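Local coordinates for protein MmeI (PDB 5HR4) that is a Type IIL restriction-modification enzyme that binds DNA and probably methylates adenine at N6 using S-adenosylmethionine, at residues 369-374 / 424-429. Sequence-based numbering, arbitrary orientation.
Sequences FLVITY and VALWLT
The chi1 of 163° places Val371 CG1 opposite its amide nitrogen and turns that methyl to Thr429, leaving CG2, anti to the carbonyl carbon, for Ala425. Val371 CG2 lies 3.6 Å from Ala425 CB, an apolar contact between two methyls, while CG1 meets the hydroxyl side of Thr429. That hydroxyl is already engaged: Thr429 OG1 donates to Ala425 O at 2.6 Å, tilted from the carbonyl plane, while Thr429 N reaches the same oxygen from the opposite face. Two donors thus grip Ala425 O, and the OG1 bond holds the threonine side-chain rotation. No hydrogen bond crosses between the segments; apolar packing makes the contact. An alanine in place of Thr429 would remove OG1 and CG2, is likely to leave a gap beside Val371 CG1, and would probably cost Ala425 O its second donor. One turn from Leu370, Tyr374 has CG anti to the backbone N (chi1 175°), which carries the ring across toward Leu426 and Thr429. Leu426 CD2 lies against both Tyr374 CB (3.9 Å) and Leu370 O (3.8 Å), the Tyr374 and Leu426 side chains passing obliquely. Tyr374 CE2 is 4.2 Å from Thr429 C, which sits at the ring edge, and Tyr374 OH hydrogen-bonds Asp430 and Arg378. The axes of segments 369-374 and 424-429 approach to 9.3 Å, with 18° between their N-to-C directions, consistent with two helices of the Rossmann-like methyltransferase domain. Helices 368-388 and 416-440 follow the adjacent parallel strands 359-361 and 409-413, respectively; Leu370 touches Phe359, the Tyr374 ring meets Phe409, and Ala425 packs on Phe295 of helix 292-301.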
loop_
_atom_site.group_PDB
_atom_site.type_symbol
_atom_site.label_atom_id
_atom_site.label_comp_id
_atom_site.label_asym_id
_atom_site.label_seq_id
_atom_site.Cartn_x
_atom_site.Cartn_y
_atom_site.Cartn_z
ATOM N N PHE A 369 8.397 11.228 -4.963
ATOM C CA PHE A 369 7.386 12.001 -5.689
ATOM C C PHE A 369 7.866 13.414 -5.997
ATOM O O PHE A 369 7.649 13.922 -7.105
ATOM C CB PHE A 369 6.089 12.088 -4.896
ATOM C CG PHE A 369 5.256 10.877 -4.977
ATOM C CD1 PHE A 369 4.412 10.676 -6.045
ATOM C CD2 PHE A 369 5.292 9.940 -3.970
ATOM C CE1 PHE A 369 3.630 9.529 -6.127
ATOM C CE2 PHE A 369 4.506 8.811 -4.035
ATOM C CZ PHE A 369 3.682 8.599 -5.121
ATOM N N LEU A 370 8.501 14.080 -5.024
ATOM C CA LEU A 370 9.005 15.422 -5.298
ATOM C C LEU A 370 10.195 15.398 -6.248
ATOM O O LEU A 370 10.366 16.336 -7.038
ATOM C CB LEU A 370 9.384 16.130 -3.997
ATOM C CG LEU A 370 8.179 16.230 -3.063
ATOM C CD1 LEU A 370 8.564 16.805 -1.713
ATOM C CD2 LEU A 370 7.068 17.028 -3.705
ATOM N N VAL A 371 11.027 14.354 -6.189
ATOM C CA VAL A 371 12.227 14.324 -7.017
ATOM C C VAL A 371 11.856 14.035 -8.467
ATOM O O VAL A 371 12.214 14.795 -9.374
ATOM C CB VAL A 371 13.240 13.309 -6.457
ATOM C CG1 VAL A 371 14.284 12.952 -7.490
ATOM C CG2 VAL A 371 13.912 13.874 -5.222
ATOM N N ILE A 372 11.093 12.959 -8.705
ATOM C CA ILE A 372 10.617 12.669 -10.058
ATOM C C ILE A 372 9.879 13.866 -10.645
ATOM O O ILE A 372 10.072 14.203 -11.821
ATOM C CB ILE A 372 9.721 11.417 -10.078
ATOM C CG1 ILE A 372 10.504 10.216 -9.593
ATOM C CG2 ILE A 372 9.248 11.133 -11.511
ATOM C CD1 ILE A 372 11.681 9.955 -10.502
ATOM N N THR A 373 9.008 14.514 -9.859
ATOM C CA THR A 373 8.244 15.633 -10.403
ATOM C C THR A 373 9.170 16.761 -10.820
ATOM O O THR A 373 9.071 17.292 -11.934
ATOM C CB THR A 373 7.224 16.160 -9.396
ATOM O OG1 THR A 373 6.237 15.157 -9.115
ATOM C CG2 THR A 373 6.550 17.405 -9.964
ATOM N N TYR A 374 10.096 17.128 -9.942
ATOM C CA TYR A 374 11.018 18.210 -10.259
ATOM C C TYR A 374 11.876 17.864 -11.466
ATOM O O TYR A 374 12.248 18.755 -12.234
ATOM C CB TYR A 374 11.876 18.534 -9.021
ATOM C CG TYR A 374 12.965 19.550 -9.244
ATOM C CD1 TYR A 374 12.659 20.874 -9.538
ATOM C CD2 TYR A 374 14.305 19.193 -9.145
ATOM C CE1 TYR A 374 13.656 21.814 -9.763
ATOM C CE2 TYR A 374 15.308 20.124 -9.350
ATOM C CZ TYR A 374 14.970 21.431 -9.665
ATOM O OH TYR A 374 15.957 22.362 -9.876
ATOM N N VAL A 424 18.052 16.746 0.560
ATOM C CA VAL A 424 19.253 16.581 -0.262
ATOM C C VAL A 424 18.902 15.947 -1.594
ATOM O O VAL A 424 19.510 16.260 -2.628
ATOM C CB VAL A 424 20.320 15.763 0.476
ATOM C CG1 VAL A 424 21.380 15.294 -0.488
ATOM C CG2 VAL A 424 20.961 16.611 1.552
ATOM N N ALA A 425 17.905 15.070 -1.608
ATOM C CA ALA A 425 17.490 14.472 -2.869
ATOM C C ALA A 425 17.112 15.543 -3.888
ATOM O O ALA A 425 17.453 15.433 -5.073
ATOM C CB ALA A 425 16.328 13.508 -2.632
ATOM N N LEU A 426 16.431 16.598 -3.443
ATOM C CA LEU A 426 16.037 17.653 -4.364
ATOM C C LEU A 426 17.240 18.446 -4.854
ATOM O O LEU A 426 17.269 18.876 -6.006
ATOM C CB LEU A 426 15.006 18.567 -3.706
ATOM C CG LEU A 426 13.591 18.018 -3.882
ATOM C CD1 LEU A 426 12.644 18.606 -2.892
ATOM C CD2 LEU A 426 13.112 18.342 -5.286
ATOM N N TRP A 427 18.252 18.653 -4.018
ATOM C CA TRP A 427 19.400 19.422 -4.501
ATOM C C TRP A 427 20.262 18.614 -5.468
ATOM O O TRP A 427 20.755 19.159 -6.463
ATOM C CB TRP A 427 20.251 19.908 -3.343
ATOM C CG TRP A 427 19.725 21.122 -2.649
ATOM C CD1 TRP A 427 19.346 22.313 -3.216
ATOM C CD2 TRP A 427 19.571 21.280 -1.237
ATOM N NE1 TRP A 427 18.944 23.192 -2.234
ATOM C CE2 TRP A 427 19.080 22.579 -1.011
ATOM C CE3 TRP A 427 19.798 20.436 -0.133
ATOM C CZ2 TRP A 427 18.816 23.053 0.265
ATOM C CZ3 TRP A 427 19.534 20.904 1.118
ATOM C CH2 TRP A 427 19.042 22.198 1.314
ATOM N N LEU A 428 20.474 17.324 -5.186
ATOM C CA LEU A 428 21.222 16.482 -6.117
ATOM C C LEU A 428 20.507 16.387 -7.464
ATOM O O LEU A 428 21.144 16.475 -8.524
ATOM C CB LEU A 428 21.430 15.083 -5.530
ATOM C CG LEU A 428 21.966 14.934 -4.098
ATOM C CD1 LEU A 428 22.155 13.452 -3.727
ATOM C CD2 LEU A 428 23.247 15.748 -3.873
ATOM N N THR A 429 19.184 16.228 -7.446
ATOM C CA THR A 429 18.456 16.233 -8.706
ATOM C C THR A 429 18.606 17.576 -9.407
ATOM O O THR A 429 18.836 17.628 -10.623
ATOM C CB THR A 429 16.981 15.891 -8.492
ATOM O OG1 THR A 429 16.862 14.824 -7.538
ATOM C CG2 THR A 429 16.389 15.426 -9.797
#